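Local coordinates for lysozyme (Meretrix lusoria, PDB 4PJ2), which hydrolyses the beta-1,4 linkages of bacterial peptidoglycan, lyses Gram-positive bacteria and also has chitinase activity, at residues D[31-36]-D[54-59]; D[36-41]-D[63-68]; D[42-47]-D[70-75]; D[88-93]-D[107-112]. One frame throughout, in Å; residues are numbered along the deposited sequence.

Contact 1 of 4, residues D[31-36]-D[54-59]; sequences GSLSCG and SWKSCA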
loop_
_atom_site.group_PDB
_atom_site.type_symbol
_atom_site.label_atom_id
_atom_site.label_comp_id
_atom_site.label_asym_id
_atom_site.label_seq_id
_atom_site.Cartn_x
_atom_site.Cartn_y
_atom_site.Cartn_z
ATOM N N GLY D 31 -11.878 -5.161 2.699
ATOM C CA GLY D 31 -12.604 -3.907 2.684
ATOM C C GLY D 31 -12.156 -2.976 1.572
ATOM O O GLY D 31 -12.638 -1.842 1.475
ATOM N N SER D 32 -11.237 -3.461 0.737
ATOM C CA SER D 32 -10.670 -2.680 -0.353
ATOM C C SER D 32 -11.067 -3.298 -1.688
ATOM O O SER D 32 -10.985 -4.514 -1.864
ATOM C CB SER D 32 -9.145 -2.648 -0.221
ATOM O OG SER D 32 -8.577 -1.732 -1.131
ATOM N N LEU D 33 -11.506 -2.461 -2.620
ATOM C CA LEU D 33 -11.915 -2.937 -3.932
ATOM C C LEU D 33 -10.778 -2.888 -4.948
ATOM O O LEU D 33 -10.023 -1.923 -5.004
ATOM C CB LEU D 33 -13.068 -2.088 -4.471
ATOM C CG LEU D 33 -14.477 -2.342 -3.948
ATOM C CD1 LEU D 33 -15.436 -1.312 -4.521
ATOM C CD2 LEU D 33 -14.929 -3.741 -4.311
ATOM N N SER D 34 -10.670 -3.951 -5.741
ATOM C CA SER D 34 -9.772 -3.983 -6.885
ATOM C C SER D 34 -10.624 -4.342 -8.089
ATOM O O SER D 34 -11.454 -5.258 -8.012
ATOM C CB SER D 34 -8.683 -5.024 -6.664
ATOM O OG SER D 34 -7.703 -4.964 -7.676
ATOM N N CYS D 35 -10.428 -3.633 -9.194
ATOM C CA CYS D 35 -11.361 -3.707 -10.305
ATOM C C CYS D 35 -10.746 -4.080 -11.650
ATOM O O CYS D 35 -9.654 -3.632 -12.006
ATOM C CB CYS D 35 -12.083 -2.359 -10.451
ATOM S SG CYS D 35 -12.914 -1.762 -8.953
ATOM N N GLY D 36 -11.474 -4.894 -12.408
ATOM C CA GLY D 36 -11.266 -4.971 -13.843
ATOM C C GLY D 36 -10.130 -5.825 -14.348
ATOM O O GLY D 36 -9.543 -6.628 -13.616
ATOM N N SER D 54 -13.691 8.012 -14.075
ATOM C CA SER D 54 -13.600 7.561 -12.692
ATOM C C SER D 54 -12.793 6.268 -12.621
ATOM O O SER D 54 -12.550 5.618 -13.638
ATOM C CB SER D 54 -14.997 7.335 -12.115
ATOM O OG SER D 54 -15.643 6.265 -12.782
ATOM N N TRP D 55 -12.390 5.906 -11.408
ATOM C CA TRP D 55 -11.601 4.707 -11.175
ATOM C C TRP D 55 -12.297 3.444 -11.712
ATOM O O TRP D 55 -11.731 2.702 -12.516
ATOM C CB TRP D 55 -11.320 4.618 -9.678
ATOM C CG TRP D 55 -11.049 3.274 -9.136
ATOM C CD1 TRP D 55 -10.276 2.287 -9.680
ATOM C CD2 TRP D 55 -11.553 2.762 -7.911
ATOM N NE1 TRP D 55 -10.273 1.187 -8.857
ATOM C CE2 TRP D 55 -11.053 1.456 -7.763
ATOM C CE3 TRP D 55 -12.379 3.287 -6.916
ATOM C CZ2 TRP D 55 -11.355 0.666 -6.658
ATOM C CZ3 TRP D 55 -12.681 2.501 -5.828
ATOM C CH2 TRP D 55 -12.169 1.205 -5.705
ATOM N N LYS D 56 -13.529 3.200 -11.284
ATOM C CA LYS D 56 -14.207 1.953 -11.641
ATOM C C LYS D 56 -14.546 1.872 -13.128
ATOM O O LYS D 56 -14.474 0.798 -13.730
ATOM C CB LYS D 56 -15.453 1.763 -10.783
ATOM C CG LYS D 56 -15.115 1.586 -9.318
ATOM C CD LYS D 56 -16.356 1.478 -8.457
ATOM C CE LYS D 56 -15.993 1.283 -6.994
ATOM N NZ LYS D 56 -17.178 1.368 -6.108
ATOM N N SER D 57 -14.910 3.000 -13.722
ATOM C CA SER D 57 -15.189 3.015 -15.148
ATOM C C SER D 57 -13.913 2.797 -15.959
ATOM O O SER D 57 -13.928 2.085 -16.958
ATOM C CB SER D 57 -15.890 4.310 -15.564
ATOM O OG SER D 57 -15.111 5.450 -15.278
ATOM N N CYS D 58 -12.806 3.387 -15.525
ATOM C CA CYS D 58 -11.542 3.209 -16.220
ATOM C C CYS D 58 -11.101 1.753 -16.134
ATOM O O CYS D 58 -10.672 1.158 -17.128
ATOM C CB CYS D 58 -10.480 4.119 -15.605
ATOM S SG CYS D 58 -8.922 4.085 -16.464
ATOM N N ALA D 59 -11.222 1.182 -14.936
ATOM C CA ALA D 59 -10.760 -0.177 -14.685
ATOM C C ALA D 59 -11.513 -1.205 -15.542
ATOM O O ALA D 59 -10.971 -2.262 -15.868
ATOM C CB ALA D 59 -10.892 -0.510 -13.209
HETATM O O HOH W 1 -8.415 -3.017 -14.601
#
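The middle strand of the small antiparallel sheet of this lysozyme packs through Leu33 and Cys35 on the short helix 55-59. Strand and helix run roughly the same way, 32° apart. Trp55 and Ala59 meet the strand, with the exposed Lys56 beside them. The Trp55 ring turns its benzo edge to the strand. Its CZ2 lies 3.3 Å from Leu33 O, which sits near the ring plane. Its CH2 meets Leu33 CB at 3.6 Å. Cys35 SG approaches the ring obliquely, 3.7 Å from Trp55 CZ2, in a sulfur-aromatic contact. Trp55 NE1 bonds to Ile40 O on the next strand. The Lys56 chain is extended and crosses Leu33 at about a right angle, with CE 3.6 Å from Leu33 CD1. Lys56 CG lies 4.0 Å from Cys35 SG. Further along, Cys35 CB touches Ala59 CB at 3.5 Å. There the backbones come close, and Gly36 CA makes a CH···O contact with Ala59 O at 3.4 Å. A water donates to both Cys35 O and Ala59 O. The Cys35-Cys26 disulfide ties this strand to strand 26-29. The three-stranded antiparallel sheet packed on a short helix is part of this disulfide-rich invertebrate-type lysozyme.

Contact 2 of 4, residues D[36-41]-D[63-68]; sequences GYFQIK and YCASLC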
loop_
_atom_site.group_PDB
_atom_site.type_symbol
_atom_site.label_atom_id
_atom_site.label_comp_id
_atom_site.label_asym_id
_atom_site.label_seq_id
_atom_site.Cartn_x
_atom_site.Cartn_y
_atom_site.Cartn_z
ATOM N N GLY D 36 -11.474 -4.894 -12.408
ATOM C CA GLY D 36 -11.266 -4.971 -13.843
ATOM C C GLY D 36 -10.130 -5.825 -14.348
ATOM O O GLY D 36 -9.543 -6.628 -13.616
ATOM N N TYR D 37 -9.835 -5.620 -15.630
ATOM C CA TYR D 37 -8.833 -6.384 -16.371
ATOM C C TYR D 37 -7.494 -6.500 -15.664
ATOM O O TYR D 37 -6.852 -7.550 -15.707
ATOM C CB TYR D 37 -8.568 -5.716 -17.724
ATOM C CG TYR D 37 -9.714 -5.788 -18.712
ATOM C CD1 TYR D 37 -10.670 -4.781 -18.776
ATOM C CD2 TYR D 37 -9.818 -6.848 -19.602
ATOM C CE1 TYR D 37 -11.713 -4.843 -19.691
ATOM C CE2 TYR D 37 -10.852 -6.912 -20.515
ATOM C CZ TYR D 37 -11.792 -5.907 -20.553
ATOM O OH TYR D 37 -12.816 -5.967 -21.464
ATOM N N PHE D 38 -7.042 -5.396 -15.055
ATOM C CA PHE D 38 -5.713 -5.328 -14.441
ATOM C C PHE D 38 -5.783 -5.289 -12.917
ATOM O O PHE D 38 -4.760 -5.139 -12.258
ATOM C CB PHE D 38 -4.925 -4.124 -14.985
ATOM C CG PHE D 38 -4.507 -4.290 -16.415
ATOM C CD1 PHE D 38 -5.336 -3.884 -17.450
ATOM C CD2 PHE D 38 -3.306 -4.909 -16.726
ATOM C CE1 PHE D 38 -4.945 -4.050 -18.775
ATOM C CE2 PHE D 38 -2.915 -5.084 -18.040
ATOM C CZ PHE D 38 -3.739 -4.664 -19.065
ATOM N N GLN D 39 -6.984 -5.432 -12.352
ATOM C CA GLN D 39 -7.174 -5.439 -10.895
ATOM C C GLN D 39 -6.526 -4.198 -10.251
ATOM O O GLN D 39 -5.657 -4.292 -9.379
ATOM C CB GLN D 39 -6.625 -6.734 -10.308
ATOM C CG GLN D 39 -7.482 -7.943 -10.668
ATOM C CD GLN D 39 -8.833 -7.889 -9.988
ATOM O OE1 GLN D 39 -8.940 -8.149 -8.789
ATOM N NE2 GLN D 39 -9.860 -7.509 -10.734
ATOM N N ILE D 40 -7.011 -3.048 -10.694
ATOM C CA ILE D 40 -6.521 -1.739 -10.265
ATOM C C ILE D 40 -7.339 -1.251 -9.080
ATOM O O ILE D 40 -8.574 -1.327 -9.096
ATOM C CB ILE D 40 -6.645 -0.733 -11.442
ATOM C CG1 ILE D 40 -5.581 -1.045 -12.492
ATOM C CG2 ILE D 40 -6.514 0.716 -10.964
ATOM C CD1 ILE D 40 -5.782 -0.310 -13.807
ATOM N N LYS D 41 -6.651 -0.767 -8.048
ATOM C CA LYS D 41 -7.317 -0.170 -6.900
ATOM C C LYS D 41 -7.323 1.349 -7.026
ATOM O O LYS D 41 -6.653 1.923 -7.884
ATOM C CB LYS D 41 -6.633 -0.602 -5.600
ATOM C CG LYS D 41 -6.716 -2.099 -5.381
ATOM C CD LYS D 41 -6.123 -2.555 -4.066
ATOM C CE LYS D 41 -4.627 -2.279 -4.049
ATOM N NZ LYS D 41 -3.925 -2.954 -2.939
ATOM N N TYR D 63 -8.708 -0.459 -22.663
ATOM C CA TYR D 63 -7.883 0.671 -23.058
ATOM C C TYR D 63 -7.548 1.586 -21.886
ATOM O O TYR D 63 -6.377 1.863 -21.626
ATOM C CB TYR D 63 -8.554 1.492 -24.162
ATOM C CG TYR D 63 -7.736 2.709 -24.506
ATOM C CD1 TYR D 63 -6.609 2.602 -25.306
ATOM C CD2 TYR D 63 -8.057 3.958 -23.985
ATOM C CE1 TYR D 63 -5.839 3.706 -25.605
ATOM C CE2 TYR D 63 -7.291 5.071 -24.275
ATOM C CZ TYR D 63 -6.184 4.938 -25.087
ATOM O OH TYR D 63 -5.418 6.042 -25.386
ATOM N N CYS D 64 -8.561 2.080 -21.187
ATOM C CA CYS D 64 -8.298 3.005 -20.094
ATOM C C CYS D 64 -7.462 2.347 -19.008
ATOM O O CYS D 64 -6.532 2.964 -18.479
ATOM C CB CYS D 64 -9.589 3.538 -19.491
ATOM S SG CYS D 64 -9.310 4.873 -18.335
ATOM N N ALA D 65 -7.792 1.105 -18.662
ATOM C CA ALA D 65 -7.057 0.399 -17.610
ATOM C C ALA D 65 -5.593 0.227 -18.001
ATOM O O ALA D 65 -4.698 0.460 -17.191
ATOM C CB ALA D 65 -7.696 -0.953 -17.301
ATOM N N SER D 66 -5.341 -0.165 -19.242
ATOM C CA SER D 66 -3.956 -0.332 -19.682
ATOM C C SER D 66 -3.225 1.009 -19.807
ATOM O O SER D 66 -2.026 1.072 -19.563
ATOM C CB SER D 66 -3.858 -1.145 -20.985
ATOM O OG SER D 66 -4.477 -0.502 -22.094
ATOM N N LEU D 67 -3.947 2.077 -20.148
ATOM C CA LEU D 67 -3.360 3.416 -20.137
ATOM C C LEU D 67 -2.921 3.750 -18.720
ATOM O O LEU D 67 -1.858 4.326 -18.501
ATOM C CB LEU D 67 -4.362 4.471 -20.619
ATOM C CG LEU D 67 -3.857 5.919 -20.565
ATOM C CD1 LEU D 67 -2.612 6.101 -21.418
ATOM C CD2 LEU D 67 -4.939 6.896 -20.994
ATOM N N CYS D 68 -3.751 3.390 -17.754
ATOM C CA CYS D 68 -3.418 3.620 -16.364
ATOM C C CYS D 68 -2.127 2.884 -16.002
ATOM O O CYS D 68 -1.234 3.467 -15.393
ATOM C CB CYS D 68 -4.589 3.175 -15.487
ATOM S SG CYS D 68 -4.340 3.456 -13.715
#
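Phe38, inside the type I turn Gly36-Gln39, and Ile40, just after it, face helix 62-76 across this buried contact. Gly36 opens the turn. Its carbonyl oxygen takes two bonds, one from Gln39 N and one from Gln39 NE2. The second is nearly straight, 3.0 Å from Gln39 NE2 to Gly36 O with an N-H···O angle of 172°. It lies in the carbonyl plane on a lone pair, and the oxygen lies almost in the Gln39 amide plane, which steadies the turn. Phe38 comes next. With CG beside the backbone N (chi1 -70°), its ring reaches the helix obliquely. CD1 lies 3.8 Å from Ala65 CB, and CE1 lies 3.8 Å from Ser66 CB. The Ser66 hydroxyl instead bonds to Ser62 O. The Phe38 carbonyl accepts a bond from His93. A G1 beta bulge sets Gln39 and Ile40 opposite the single residue Cys35 on the neighbouring strand. Ile40 then sends its CG1 branch to the helix. Its CD1 touches Ala65 O at 3.6 Å, and both Ala65 CB and Cys68 SG at 4.0 Å. Lys41, a substrate-binding residue, then leads into helix 42-47. No hydrogen bond joins the two segments. Their cohesion rests mostly on apolar carbon and sulfur contacts, with one methyl set against a helix carbonyl, while the polar bonds shape the turn and the helix separately.

Contact 3 of 4, residues D[42-47]-D[70-75]; sequences EAYWID and QNYMKR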
loop_
_atom_site.group_PDB
_atom_site.type_symbol
_atom_site.label_atom_id
_atom_site.label_comp_id
_atom_site.label_asym_id
_atom_site.label_seq_id
_atom_site.Cartn_x
_atom_site.Cartn_y
_atom_site.Cartn_z
ATOM N N GLU D 42 -8.094 2.001 -6.172
ATOM C CA GLU D 42 -8.305 3.433 -6.269
ATOM C C GLU D 42 -6.992 4.219 -6.175
ATOM O O GLU D 42 -6.773 5.162 -6.925
ATOM C CB GLU D 42 -9.283 3.900 -5.190
ATOM C CG GLU D 42 -9.766 5.321 -5.414
ATOM C CD GLU D 42 -10.853 5.731 -4.448
ATOM O OE1 GLU D 42 -11.087 4.998 -3.466
ATOM O OE2 GLU D 42 -11.475 6.790 -4.679
ATOM N N ALA D 43 -6.119 3.832 -5.249
ATOM C CA ALA D 43 -4.850 4.529 -5.064
ATOM C C ALA D 43 -4.012 4.491 -6.333
ATOM O O ALA D 43 -3.302 5.449 -6.668
ATOM C CB ALA D 43 -4.075 3.926 -3.916
ATOM N N TYR D 44 -4.066 3.353 -7.019
ATOM C CA TYR D 44 -3.322 3.145 -8.250
ATOM C C TYR D 44 -3.861 4.078 -9.326
ATOM O O TYR D 44 -3.099 4.771 -9.992
ATOM C CB TYR D 44 -3.429 1.684 -8.656
ATOM C CG TYR D 44 -2.539 1.192 -9.781
ATOM C CD1 TYR D 44 -2.779 1.558 -11.096
ATOM C CD2 TYR D 44 -1.537 0.270 -9.539
ATOM C CE1 TYR D 44 -1.997 1.067 -12.127
ATOM C CE2 TYR D 44 -0.750 -0.236 -10.567
ATOM C CZ TYR D 44 -0.980 0.178 -11.854
ATOM O OH TYR D 44 -0.238 -0.339 -12.886
ATOM N N TRP D 45 -5.184 4.128 -9.455
ATOM C CA TRP D 45 -5.832 4.987 -10.437
ATOM C C TRP D 45 -5.539 6.458 -10.199
ATOM O O TRP D 45 -5.290 7.209 -11.143
ATOM C CB TRP D 45 -7.346 4.749 -10.447
ATOM C CG TRP D 45 -8.054 5.567 -11.471
ATOM C CD1 TRP D 45 -8.070 5.357 -12.816
ATOM C CD2 TRP D 45 -8.841 6.740 -11.240
ATOM N NE1 TRP D 45 -8.826 6.321 -13.437
ATOM C CE2 TRP D 45 -9.311 7.182 -12.491
ATOM C CE3 TRP D 45 -9.202 7.452 -10.093
ATOM C CZ2 TRP D 45 -10.120 8.310 -12.628
ATOM C CZ3 TRP D 45 -10.004 8.568 -10.232
ATOM C CH2 TRP D 45 -10.460 8.983 -11.488
ATOM N N ILE D 46 -5.545 6.870 -8.940
ATOM C CA ILE D 46 -5.228 8.250 -8.597
ATOM C C ILE D 46 -3.809 8.588 -9.071
ATOM O O ILE D 46 -3.586 9.603 -9.729
ATOM C CB ILE D 46 -5.372 8.503 -7.070
ATOM C CG1 ILE D 46 -6.855 8.480 -6.681
ATOM C CG2 ILE D 46 -4.706 9.817 -6.655
ATOM C CD1 ILE D 46 -7.117 8.446 -5.180
ATOM N N ASP D 47 -2.856 7.710 -8.790
ATOM C CA ASP D 47 -1.464 7.992 -9.112
ATOM C C ASP D 47 -1.158 7.850 -10.607
ATOM O O ASP D 47 -0.187 8.438 -11.081
ATOM C CB ASP D 47 -0.541 7.069 -8.335
ATOM C CG ASP D 47 -0.406 7.451 -6.880
ATOM O OD1 ASP D 47 -0.972 8.474 -6.424
ATOM O OD2 ASP D 47 0.314 6.711 -6.179
ATOM N N GLN D 70 0.256 1.950 -18.087
ATOM C CA GLN D 70 1.326 2.669 -18.776
ATOM C C GLN D 70 1.757 3.922 -18.004
ATOM O O GLN D 70 2.957 4.181 -17.843
ATOM C CB GLN D 70 0.900 3.062 -20.194
ATOM C CG GLN D 70 0.719 1.896 -21.150
ATOM C CD GLN D 70 2.029 1.307 -21.646
ATOM O OE1 GLN D 70 3.088 1.526 -21.069
ATOM N NE2 GLN D 70 1.956 0.558 -22.734
ATOM N N ASN D 71 0.787 4.714 -17.555
ATOM C CA ASN D 71 1.080 5.933 -16.802
ATOM C C ASN D 71 1.722 5.630 -15.455
ATOM O O ASN D 71 2.603 6.357 -15.026
ATOM C CB ASN D 71 -0.171 6.769 -16.544
ATOM C CG ASN D 71 -0.731 7.404 -17.788
ATOM O OD1 ASN D 71 -0.085 7.444 -18.830
ATOM N ND2 ASN D 71 -1.932 7.938 -17.676
ATOM N N TYR D 72 1.268 4.578 -14.776
ATOM C CA TYR D 72 1.841 4.165 -13.505
ATOM C C TYR D 72 3.314 3.793 -13.656
ATOM O O TYR D 72 4.158 4.212 -12.857
ATOM C CB TYR D 72 1.059 2.985 -12.956
ATOM C CG TYR D 72 1.230 2.759 -11.472
ATOM C CD1 TYR D 72 2.147 1.841 -10.977
ATOM C CD2 TYR D 72 0.437 3.439 -10.556
ATOM C CE1 TYR D 72 2.271 1.612 -9.608
ATOM C CE2 TYR D 72 0.566 3.221 -9.188
ATOM C CZ TYR D 72 1.484 2.313 -8.717
ATOM O OH TYR D 72 1.583 2.085 -7.354
ATOM N N MET D 73 3.633 3.028 -14.700
ATOM C CA MET D 73 5.005 2.630 -14.924
ATOM C C MET D 73 5.862 3.833 -15.322
ATOM O O MET D 73 6.989 3.934 -14.884
ATOM C CB MET D 73 5.090 1.499 -15.975
ATOM C CG MET D 73 4.332 0.220 -15.589
ATOM S SD MET D 73 4.684 -0.289 -13.905
ATOM C CE MET D 73 3.160 -1.163 -13.541
ATOM N N LYS D 74 5.320 4.726 -16.146
ATOM C CA LYS D 74 6.028 5.958 -16.512
ATOM C C LYS D 74 6.365 6.784 -15.273
ATOM O O LYS D 74 7.452 7.350 -15.169
ATOM C CB LYS D 74 5.176 6.774 -17.478
ATOM C CG LYS D 74 5.806 8.064 -17.961
ATOM C CD LYS D 74 4.962 8.704 -19.061
ATOM C CE LYS D 74 5.409 10.128 -19.387
ATOM N NZ LYS D 74 4.539 10.763 -20.420
ATOM N N ARG D 75 5.435 6.844 -14.333
ATOM C CA ARG D 75 5.645 7.603 -13.114
ATOM C C ARG D 75 6.681 6.960 -12.192
ATOM O O ARG D 75 7.552 7.667 -11.656
ATOM C CB ARG D 75 4.324 7.776 -12.368
ATOM C CG ARG D 75 4.463 8.497 -11.040
ATOM C CD ARG D 75 3.116 8.870 -10.476
ATOM N NE ARG D 75 3.289 9.717 -9.303
ATOM C CZ ARG D 75 2.344 10.499 -8.803
ATOM N NH1 ARG D 75 1.134 10.497 -9.348
ATOM N NH2 ARG D 75 2.606 11.280 -7.758
#
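Tyr44 and Tyr72 lie flat on each other in a face-to-face stack, with ring planes 5° apart and centroids 3.7 Å apart. Tyr44 CZ sits over Tyr72 CG at 3.4 Å. Both rings have CG anti to the backbone N, which brings them together between helices that cross at 71°. Tyr44 OH also meets Met73 CE at 3.6 Å, and it bonds to His93. Both tyrosines and Asp47 belong to the substrate-binding site, so the stack probably forms part of its wall. In this complex a chain of Putative exported protein takes polar bonds there: Tyr72 OH and Asp47 OD2 both bond to its Ser28. Asp47 CB reaches the Tyr72 ring obliquely, 4.1 Å from CE2. The extended Arg75 side chain passes its guanidinium face over Asp47 CG. Arg75 NH1 bonds to Asp47 O at 3.0 Å, on a lone pair but tilted 16° from the guanidinium plane. Toward Arg75 the carboxylate acts through charge alone, Asp47 OD1 lying 4.1 Å from NH1 and well out of the guanidinium plane.

Contact 4 of 4, residues D[88-93]-D[107-112]; sequences GFAREH and GYWNRL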
loop_
_atom_site.group_PDB
_atom_site.type_symbol
_atom_site.label_atom_id
_atom_site.label_comp_id
_atom_site.label_asym_id
_atom_site.label_seq_id
_atom_site.Cartn_x
_atom_site.Cartn_y
_atom_site.Cartn_z
ATOM N N GLY D 88 10.249 -6.031 -14.474
ATOM C CA GLY D 88 10.083 -4.845 -13.657
ATOM C C GLY D 88 8.641 -4.383 -13.589
ATOM O O GLY D 88 8.089 -4.164 -12.502
ATOM N N PHE D 89 8.014 -4.242 -14.750
ATOM C CA PHE D 89 6.672 -3.673 -14.808
ATOM C C PHE D 89 5.643 -4.568 -14.118
ATOM O O PHE D 89 4.755 -4.078 -13.431
ATOM C CB PHE D 89 6.238 -3.407 -16.247
ATOM C CG PHE D 89 7.133 -2.441 -17.007
ATOM C CD1 PHE D 89 7.546 -2.745 -18.299
ATOM C CD2 PHE D 89 7.529 -1.221 -16.453
ATOM C CE1 PHE D 89 8.356 -1.867 -19.013
ATOM C CE2 PHE D 89 8.346 -0.333 -17.182
ATOM C CZ PHE D 89 8.749 -0.663 -18.454
ATOM N N ALA D 90 5.723 -5.881 -14.354
ATOM C CA ALA D 90 4.831 -6.820 -13.671
ATOM C C ALA D 90 4.964 -6.710 -12.153
ATOM O O ALA D 90 3.960 -6.731 -11.427
ATOM C CB ALA D 90 5.108 -8.266 -14.150
ATOM N N ARG D 91 6.198 -6.662 -11.671
ATOM C CA ARG D 91 6.432 -6.586 -10.231
ATOM C C ARG D 91 5.976 -5.238 -9.622
ATOM O O ARG D 91 5.498 -5.211 -8.502
ATOM C CB ARG D 91 7.889 -6.916 -9.882
ATOM C CG ARG D 91 8.251 -8.380 -10.193
ATOM C CD ARG D 91 9.697 -8.726 -9.874
ATOM N NE ARG D 91 10.010 -8.628 -8.454
ATOM C CZ ARG D 91 11.239 -8.638 -7.949
ATOM N NH1 ARG D 91 12.300 -8.735 -8.750
ATOM N NH2 ARG D 91 11.408 -8.520 -6.639
ATOM N N GLU D 92 6.087 -4.146 -10.380
ATOM C CA GLU D 92 5.496 -2.868 -9.965
ATOM C C GLU D 92 3.986 -2.964 -9.917
ATOM O O GLU D 92 3.341 -2.478 -9.015
ATOM C CB GLU D 92 5.876 -1.753 -10.949
ATOM C CG GLU D 92 7.355 -1.417 -10.993
ATOM C CD GLU D 92 7.811 -0.709 -9.767
ATOM O OE1 GLU D 92 7.759 0.547 -9.779
ATOM O OE2 GLU D 92 8.256 -1.375 -8.825
ATOM N N HIS D 93 3.424 -3.625 -10.918
ATOM C CA HIS D 93 1.990 -3.729 -10.955
ATOM C C HIS D 93 1.438 -4.489 -9.750
ATOM O O HIS D 93 0.449 -4.082 -9.169
ATOM C CB HIS D 93 1.538 -4.415 -12.224
ATOM C CG HIS D 93 0.075 -4.315 -12.395
ATOM N ND1 HIS D 93 -0.548 -3.123 -12.681
ATOM C CD2 HIS D 93 -0.915 -5.229 -12.232
ATOM C CE1 HIS D 93 -1.853 -3.306 -12.718
ATOM N NE2 HIS D 93 -2.101 -4.577 -12.449
ATOM N N GLY D 107 7.299 -14.364 -6.542
ATOM C CA GLY D 107 6.444 -15.474 -6.932
ATOM C C GLY D 107 5.503 -15.066 -8.045
ATOM O O GLY D 107 5.308 -15.815 -9.005
ATOM N N TYR D 108 4.963 -13.850 -7.944
ATOM C CA TYR D 108 4.059 -13.323 -8.971
ATOM C C TYR D 108 4.735 -13.362 -10.347
ATOM O O TYR D 108 4.146 -13.830 -11.321
ATOM C CB TYR D 108 3.672 -11.875 -8.630
ATOM C CG TYR D 108 2.769 -11.187 -9.627
ATOM C CD1 TYR D 108 3.304 -10.474 -10.702
ATOM C CD2 TYR D 108 1.401 -11.171 -9.462
ATOM C CE1 TYR D 108 2.493 -9.820 -11.597
ATOM C CE2 TYR D 108 0.578 -10.513 -10.347
ATOM C CZ TYR D 108 1.142 -9.825 -11.422
ATOM O OH TYR D 108 0.352 -9.131 -12.305
ATOM N N TRP D 109 5.969 -12.858 -10.425
ATOM C CA TRP D 109 6.723 -12.848 -11.678
ATOM C C TRP D 109 7.063 -14.271 -12.151
ATOM O O TRP D 109 6.952 -14.570 -13.336
ATOM C CB TRP D 109 8.000 -12.023 -11.511
ATOM C CG TRP D 109 8.947 -12.128 -12.669
ATOM C CD1 TRP D 109 10.242 -12.537 -12.619
ATOM C CD2 TRP D 109 8.680 -11.798 -14.043
ATOM N NE1 TRP D 109 10.805 -12.487 -13.874
ATOM C CE2 TRP D 109 9.865 -12.043 -14.767
ATOM C CE3 TRP D 109 7.555 -11.321 -14.730
ATOM C CZ2 TRP D 109 9.962 -11.823 -16.144
ATOM C CZ3 TRP D 109 7.654 -11.111 -16.094
ATOM C CH2 TRP D 109 8.843 -11.370 -16.787
ATOM N N ASN D 110 7.460 -15.150 -11.224
ATOM C CA ASN D 110 7.774 -16.534 -11.558
ATOM C C ASN D 110 6.548 -17.210 -12.134
ATOM O O ASN D 110 6.647 -17.967 -13.107
ATOM C CB ASN D 110 8.249 -17.284 -10.310
ATOM C CG ASN D 110 9.679 -16.941 -9.932
ATOM O OD1 ASN D 110 10.416 -16.360 -10.725
ATOM N ND2 ASN D 110 10.083 -17.319 -8.722
ATOM N N ARG D 111 5.398 -16.969 -11.528
ATOM C CA ARG D 111 4.165 -17.599 -11.963
ATOM C C ARG D 111 3.638 -16.991 -13.259
ATOM O O ARG D 111 3.165 -17.733 -14.136
ATOM C CB ARG D 111 3.100 -17.578 -10.852
ATOM C CG ARG D 111 3.428 -18.431 -9.633
ATOM C CD ARG D 111 2.189 -18.673 -8.765
ATOM N NE ARG D 111 1.413 -17.451 -8.560
ATOM C CZ ARG D 111 1.694 -16.521 -7.654
ATOM N NH1 ARG D 111 2.740 -16.660 -6.844
ATOM N NH2 ARG D 111 0.917 -15.451 -7.555
ATOM N N LEU D 112 3.732 -15.670 -13.401
ATOM C CA LEU D 112 3.217 -15.025 -14.601
ATOM C C LEU D 112 3.868 -15.624 -15.854
ATOM O O LEU D 112 3.218 -15.807 -16.877
ATOM C CB LEU D 112 3.443 -13.507 -14.532
ATOM C CG LEU D 112 3.203 -12.682 -15.805
ATOM C CD1 LEU D 112 2.880 -11.238 -15.410
ATOM C CD2 LEU D 112 4.404 -12.656 -16.752
#
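Ala90 lies at the centre of this contact and meets Tyr108, Trp109 and Leu112 of the other helix. Its apolar contacts come first. Ala90 CB is 3.9 Å from Leu112 CD1 and 4.0 Å from Trp109 CE3, an oblique approach to the indole. It also lies at the edge of the Tyr108 ring, in its plane, 4.0 Å from CE1. Trp109 and Tyr108 have CG anti to the backbone N (chi1 171° and 178°), and both reach toward the facing helix. Arg91 adds its aliphatic part: its CG lies 3.9 Å from Trp109 CB, and the two side chains cross at about a right angle. Beyond that the Arg91 chain bends at chi3, and its guanidinium is held by Thr105 and Lys102 O.

The second group brings polar atoms close without a hydrogen bond between the segments. Ala90 O is 3.4 Å from Tyr108 CE1, oblique to the ring. Tyr108 OH lies at the edge of the His93 ring, 4.1 Å from CD2. Tyr108 OH bonds to Glu18, the predicted proton donor, and both nitrogens of His93 are hydrogen-bonded to other parts of the chain. His93 binds substrate, so this helix pair probably borders the active site. The two helices run at 126° to each other. Helix 8-19 touches both His93 and Tyr108, and helix 62-76 packs on helix 86-95 through Phe89, Glu92 and His93.

Contacts 2, 3 and 4 are buried, while contact 1 is partly buried and nearer the surface. Contacts 2 and 3 share helix 62-76, and contacts 1 and 2 share Gly36, one sheet and the Cys58-Cys64 disulfide. Contact 4 lies on the opposite side of the chain's centre from the other three. His93 ties it to them, bonding to Phe38 O of contact 2 and Tyr44 OH of contact 3. The chemistry differs with place: sulfur, indole and a bridging water in contact 1, apolar packing in contacts 2 and 4, stacked tyrosines with an arginine bond in contact 3. Contact 3 holds most of the substrate-binding residues, with Lys41 and His93 coming from contacts 2 and 4.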